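Local atomic coordinates of botulinum neurotoxin type C1 (Clostridium botulinum, PDB entry 3R4S), a protein that enters neurons by binding gangliosides through its heavy chain and, as a clostridial neurotoxin, probably cleaves neuronal SNARE proteins with its zinc-protease light chain. Residues I293-I307 against D349-M361. Sequence-based numbering, arbitrary orientation.
Sequences IRGNTNDTRVRGGDI and DINDNIIFQIQPM
An antiparallel beta pairing in the C-terminal, beta-trefoil receptor-binding region joins the type II turn R303-D306 and I307 to strand 356-362. G305 N donates to I358 O at 2.8 Å, joining the turn to the strand; I358 N donates to D306 O at 3.2 Å, beside the non-hydrogen-bonded pair I307-Q357. G305, with phi 95°, takes the turn position where a side chain would jam against the preceding carbonyl, while G304, bare as well, lets P360 CD come within 3.7 Å of its CA. Q357 runs out fully extended, CG anti to the backbone N (chi1 -178°), and its NE2 reaches G305 O from above the carbonyl plane at 3.0 Å. A water accepts from both Q357 NE2 and R294 NH2, and R294 NH2 adds a weak bond to the same G305 O; the guanidinium lies with one face over I307 CG1. Branched aliphatic side chains, suited to a dry patch, make the apolar contacts. The CG2 methyls of I307 and I355 press together at 3.4 Å, tighter than usual, I293 CD1 lies against I355 CG1 and I350 CG2, and V302 CG1 meets I358 CG2 at 3.6 Å. I350 also touches the bound N-acetyl-alpha-neuraminic acid, so this packing borders a sialic-acid pocket, probably a ganglioside site. D306 OD2, bonded to R303 N, also pairs with Y248 OH. Strand 367-374 touches I307 and I358 through S374 and S369, and Y309 of strand 307-314 touches both I293 and I350.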
loop_
_atom_site.group_PDB
_atom_site.type_symbol
_atom_site.label_atom_id
_atom_site.label_comp_id
_atom_site.label_asym_id
_atom_site.label_seq_id
_atom_site.Cartn_x
_atom_site.Cartn_y
_atom_site.Cartn_z
ATOM N N ILE A 293 -9.191 -19.431 11.893
ATOM C CA ILE A 293 -9.886 -20.169 12.939
ATOM C C ILE A 293 -11.271 -19.559 13.113
ATOM O O ILE A 293 -12.272 -20.268 13.126
ATOM C CB ILE A 293 -9.129 -20.106 14.272
ATOM C CG1 ILE A 293 -7.861 -20.970 14.205
ATOM C CG2 ILE A 293 -10.023 -20.563 15.419
ATOM C CD1 ILE A 293 -6.968 -20.806 15.418
ATOM N N ARG A 294 -11.318 -18.231 13.225
ATOM C CA ARG A 294 -12.587 -17.505 13.323
ATOM C C ARG A 294 -12.554 -16.224 12.488
ATOM O O ARG A 294 -11.634 -15.404 12.615
ATOM C CB ARG A 294 -12.906 -17.164 14.781
ATOM C CG ARG A 294 -14.312 -16.607 14.984
ATOM C CD ARG A 294 -14.449 -15.923 16.334
ATOM N NE ARG A 294 -13.807 -14.611 16.328
ATOM C CZ ARG A 294 -13.572 -13.883 17.420
ATOM N NH1 ARG A 294 -13.912 -14.346 18.619
ATOM N NH2 ARG A 294 -12.988 -12.694 17.312
ATOM N N GLY A 295 -13.555 -16.055 11.633
ATOM C CA GLY A 295 -13.677 -14.860 10.820
ATOM C C GLY A 295 -14.890 -14.942 9.912
ATOM O O GLY A 295 -15.748 -15.809 10.084
ATOM N N ASN A 296 -14.955 -14.037 8.943
ATOM C CA ASN A 296 -16.060 -13.977 7.997
ATOM C C ASN A 296 -15.907 -15.074 6.955
ATOM O O ASN A 296 -15.037 -15.008 6.090
ATOM C CB ASN A 296 -16.103 -12.593 7.335
ATOM C CG ASN A 296 -17.361 -12.368 6.516
ATOM O OD1 ASN A 296 -17.947 -13.308 5.967
ATOM N ND2 ASN A 296 -17.782 -11.109 6.425
ATOM N N THR A 297 -16.759 -16.088 7.036
ATOM C CA THR A 297 -16.629 -17.243 6.160
ATOM C C THR A 297 -17.140 -16.990 4.728
ATOM O O THR A 297 -17.063 -17.872 3.876
ATOM C CB THR A 297 -17.330 -18.478 6.762
ATOM O OG1 THR A 297 -18.737 -18.230 6.879
ATOM C CG2 THR A 297 -16.757 -18.792 8.152
ATOM N N ASN A 298 -17.630 -15.785 4.454
ATOM C CA ASN A 298 -18.114 -15.456 3.110
ATOM C C ASN A 298 -17.006 -15.279 2.087
ATOM O O ASN A 298 -17.268 -15.267 0.884
ATOM C CB ASN A 298 -18.990 -14.206 3.141
ATOM C CG ASN A 298 -20.257 -14.418 3.942
ATOM O OD1 ASN A 298 -20.747 -15.544 4.050
ATOM N ND2 ASN A 298 -20.790 -13.343 4.513
ATOM N N ASP A 299 -15.771 -15.132 2.562
ATOM C CA ASP A 299 -14.629 -14.983 1.665
ATOM C C ASP A 299 -13.353 -15.380 2.395
ATOM O O ASP A 299 -13.405 -15.870 3.517
ATOM C CB ASP A 299 -14.540 -13.558 1.102
ATOM C CG ASP A 299 -14.272 -12.512 2.178
ATOM O OD1 ASP A 299 -13.713 -12.877 3.239
ATOM O OD2 ASP A 299 -14.606 -11.323 1.957
ATOM N N THR A 300 -12.212 -15.189 1.754
ATOM C CA THR A 300 -10.941 -15.601 2.342
ATOM C C THR A 300 -10.084 -14.391 2.703
ATOM O O THR A 300 -8.864 -14.494 2.787
ATOM C CB THR A 300 -10.162 -16.524 1.395
ATOM O OG1 THR A 300 -9.984 -15.862 0.139
ATOM C CG2 THR A 300 -10.929 -17.832 1.173
ATOM N N ARG A 301 -10.741 -13.246 2.901
ATOM C CA ARG A 301 -10.060 -12.023 3.319
ATOM C C ARG A 301 -9.790 -12.045 4.829
ATOM O O ARG A 301 -10.638 -12.480 5.612
ATOM C CB ARG A 301 -10.905 -10.793 2.969
ATOM C CG ARG A 301 -11.074 -10.530 1.476
ATOM C CD ARG A 301 -11.923 -9.274 1.239
ATOM N NE ARG A 301 -12.010 -8.944 -0.180
ATOM C CZ ARG A 301 -12.920 -9.450 -1.015
ATOM N NH1 ARG A 301 -13.836 -10.302 -0.575
ATOM N NH2 ARG A 301 -12.918 -9.099 -2.295
ATOM N N VAL A 302 -8.613 -11.571 5.230
ATOM C CA VAL A 302 -8.275 -11.453 6.648
ATOM C C VAL A 302 -8.760 -10.118 7.256
ATOM O O VAL A 302 -8.460 -9.043 6.740
ATOM C CB VAL A 302 -6.751 -11.616 6.861
ATOM C CG1 VAL A 302 -6.403 -11.575 8.357
ATOM C CG2 VAL A 302 -6.262 -12.929 6.216
ATOM N N ARG A 303 -9.502 -10.186 8.356
ATOM C CA ARG A 303 -10.021 -8.980 8.998
ATOM C C ARG A 303 -9.523 -8.836 10.435
ATOM O O ARG A 303 -9.201 -9.831 11.093
ATOM C CB ARG A 303 -11.551 -8.988 8.990
ATOM C CG ARG A 303 -12.169 -8.939 7.602
ATOM C CD ARG A 303 -13.691 -9.168 7.647
ATOM N NE ARG A 303 -14.274 -8.960 6.326
ATOM C CZ ARG A 303 -14.237 -9.853 5.340
ATOM N NH1 ARG A 303 -13.657 -11.034 5.522
ATOM N NH2 ARG A 303 -14.788 -9.567 4.173
ATOM N N GLY A 304 -9.478 -7.597 10.915
ATOM C CA GLY A 304 -9.076 -7.318 12.283
ATOM C C GLY A 304 -9.995 -8.022 13.259
ATOM O O GLY A 304 -11.208 -8.008 13.090
ATOM N N GLY A 305 -9.419 -8.657 14.272
ATOM C CA GLY A 305 -10.212 -9.418 15.219
ATOM C C GLY A 305 -10.306 -10.896 14.876
ATOM O O GLY A 305 -10.735 -11.697 15.704
ATOM N N ASP A 306 -9.923 -11.262 13.653
ATOM C CA ASP A 306 -9.923 -12.670 13.247
ATOM C C ASP A 306 -8.948 -13.466 14.114
ATOM O O ASP A 306 -7.903 -12.948 14.509
ATOM C CB ASP A 306 -9.558 -12.822 11.764
ATOM C CG ASP A 306 -10.727 -12.517 10.837
ATOM O OD1 ASP A 306 -11.794 -12.113 11.351
ATOM O OD2 ASP A 306 -10.583 -12.675 9.598
ATOM N N ILE A 307 -9.320 -14.705 14.438
ATOM C CA ILE A 307 -8.461 -15.633 15.168
ATOM C C ILE A 307 -7.869 -16.567 14.125
ATOM O O ILE A 307 -8.581 -17.046 13.240
ATOM C CB ILE A 307 -9.259 -16.489 16.171
ATOM C CG1 ILE A 307 -10.149 -15.613 17.054
ATOM C CG2 ILE A 307 -8.314 -17.373 17.012
ATOM C CD1 ILE A 307 -9.405 -14.567 17.816
ATOM N N ASP A 349 -5.574 -31.556 15.912
ATOM C CA ASP A 349 -6.325 -30.498 16.576
ATOM C C ASP A 349 -5.497 -29.225 16.725
ATOM O O ASP A 349 -4.277 -29.290 16.873
ATOM C CB ASP A 349 -6.785 -30.972 17.952
ATOM C CG ASP A 349 -7.768 -32.124 17.872
ATOM O OD1 ASP A 349 -8.708 -32.049 17.049
ATOM O OD2 ASP A 349 -7.603 -33.099 18.636
ATOM N N ILE A 350 -6.167 -28.075 16.684
ATOM C CA ILE A 350 -5.516 -26.787 16.918
ATOM C C ILE A 350 -5.075 -26.672 18.372
ATOM O O ILE A 350 -5.912 -26.638 19.274
ATOM C CB ILE A 350 -6.479 -25.601 16.635
ATOM C CG1 ILE A 350 -7.167 -25.755 15.276
ATOM C CG2 ILE A 350 -5.747 -24.270 16.749
ATOM C CD1 ILE A 350 -6.224 -25.767 14.118
ATOM N N ASN A 351 -3.771 -26.619 18.613
ATOM C CA ASN A 351 -3.282 -26.382 19.968
ATOM C C ASN A 351 -3.224 -24.893 20.319
ATOM O O ASN A 351 -2.934 -24.059 19.471
ATOM C CB ASN A 351 -1.907 -27.019 20.164
ATOM C CG ASN A 351 -1.984 -28.534 20.287
ATOM O OD1 ASN A 351 -1.668 -29.266 19.344
ATOM N ND2 ASN A 351 -2.426 -29.010 21.448
ATOM N N ASP A 352 -3.476 -24.578 21.584
ATOM C CA ASP A 352 -3.529 -23.203 22.047
ATOM C C ASP A 352 -2.291 -22.391 21.671
ATOM O O ASP A 352 -2.401 -21.209 21.340
ATOM C CB ASP A 352 -3.730 -23.138 23.565
ATOM C CG ASP A 352 -3.711 -21.697 24.089
ATOM O OD1 ASP A 352 -4.777 -21.045 24.047
ATOM O OD2 ASP A 352 -2.633 -21.214 24.522
ATOM N N ASN A 353 -1.117 -23.014 21.728
ATOM C CA ASN A 353 0.121 -22.263 21.530
ATOM C C ASN A 353 0.404 -21.853 20.087
ATOM O O ASN A 353 1.409 -21.192 19.819
ATOM C CB ASN A 353 1.337 -22.948 22.179
ATOM C CG ASN A 353 1.662 -24.306 21.565
ATOM O OD1 ASN A 353 1.197 -24.642 20.476
ATOM N ND2 ASN A 353 2.476 -25.095 22.275
ATOM N N ILE A 354 -0.479 -22.203 19.159
ATOM C CA ILE A 354 -0.323 -21.692 17.790
ATOM C C ILE A 354 -1.322 -20.587 17.454
ATOM O O ILE A 354 -1.281 -20.021 16.355
ATOM C CB ILE A 354 -0.473 -22.783 16.719
ATOM C CG1 ILE A 354 -1.950 -23.157 16.553
ATOM C CG2 ILE A 354 0.435 -23.991 17.028
ATOM C CD1 ILE A 354 -2.212 -24.048 15.365
ATOM N N ILE A 355 -2.201 -20.265 18.398
ATOM C CA ILE A 355 -3.323 -19.365 18.114
ATOM C C ILE A 355 -2.991 -17.876 18.283
ATOM O O ILE A 355 -2.461 -17.459 19.317
ATOM C CB ILE A 355 -4.570 -19.740 18.954
ATOM C CG1 ILE A 355 -4.951 -21.206 18.715
ATOM C CG2 ILE A 355 -5.749 -18.821 18.623
ATOM C CD1 ILE A 355 -6.140 -21.663 19.542
ATOM N N PHE A 356 -3.291 -17.092 17.249
ATOM C CA PHE A 356 -3.071 -15.643 17.276
ATOM C C PHE A 356 -4.317 -14.859 16.845
ATOM O O PHE A 356 -5.250 -15.420 16.237
ATOM C CB PHE A 356 -1.877 -15.260 16.395
ATOM C CG PHE A 356 -0.568 -15.821 16.881
ATOM C CD1 PHE A 356 0.192 -15.127 17.809
ATOM C CD2 PHE A 356 -0.115 -17.060 16.433
ATOM C CE1 PHE A 356 1.394 -15.640 18.277
ATOM C CE2 PHE A 356 1.082 -17.581 16.893
ATOM C CZ PHE A 356 1.842 -16.874 17.818
ATOM N N GLN A 357 -4.336 -13.568 17.183
ATOM C CA GLN A 357 -5.387 -12.658 16.708
ATOM C C GLN A 357 -4.732 -11.483 15.999
ATOM O O GLN A 357 -3.756 -10.922 16.501
ATOM C CB GLN A 357 -6.242 -12.145 17.867
ATOM C CG GLN A 357 -7.390 -11.216 17.419
ATOM C CD GLN A 357 -8.314 -10.797 18.564
ATOM O OE1 GLN A 357 -7.891 -10.119 19.496
ATOM N NE2 GLN A 357 -9.590 -11.177 18.474
ATOM N N ILE A 358 -5.260 -11.118 14.832
ATOM C CA ILE A 358 -4.660 -10.067 14.009
ATOM C C ILE A 358 -5.438 -8.747 14.056
ATOM O O ILE A 358 -6.648 -8.743 14.257
ATOM C CB ILE A 358 -4.459 -10.526 12.543
ATOM C CG1 ILE A 358 -3.440 -9.626 11.845
ATOM C CG2 ILE A 358 -5.808 -10.571 11.792
ATOM C CD1 ILE A 358 -2.819 -10.254 10.602
ATOM N N GLN A 359 -4.719 -7.635 13.904
ATOM C CA GLN A 359 -5.323 -6.311 13.772
ATOM C C GLN A 359 -4.536 -5.553 12.711
ATOM O O GLN A 359 -3.312 -5.691 12.637
ATOM C CB GLN A 359 -5.262 -5.532 15.097
ATOM C CG GLN A 359 -6.012 -6.198 16.266
ATOM C CD GLN A 359 -7.521 -6.136 16.093
ATOM O OE1 GLN A 359 -8.010 -5.494 15.176
ATOM N NE2 GLN A 359 -8.264 -6.803 16.976
ATOM N N PRO A 360 -5.230 -4.752 11.886
ATOM C CA PRO A 360 -4.547 -3.961 10.860
ATOM C C PRO A 360 -3.713 -2.880 11.521
ATOM O O PRO A 360 -4.078 -2.421 12.596
ATOM C CB PRO A 360 -5.706 -3.316 10.075
ATOM C CG PRO A 360 -6.821 -3.232 11.070
ATOM C CD PRO A 360 -6.681 -4.480 11.923
ATOM N N MET A 361 -2.602 -2.501 10.899
ATOM C CA MET A 361 -1.751 -1.433 11.416
ATOM C C MET A 361 -1.139 -0.731 10.227
ATOM O O MET A 361 -0.062 -1.092 9.748
ATOM C CB MET A 361 -0.669 -1.980 12.343
ATOM C CG MET A 361 0.332 -0.925 12.854
ATOM S SD MET A 361 -0.432 0.546 13.581
ATOM C CE MET A 361 -1.365 -0.139 14.930
HETATM O O HOH W 1 -12.497 -11.327 19.873
#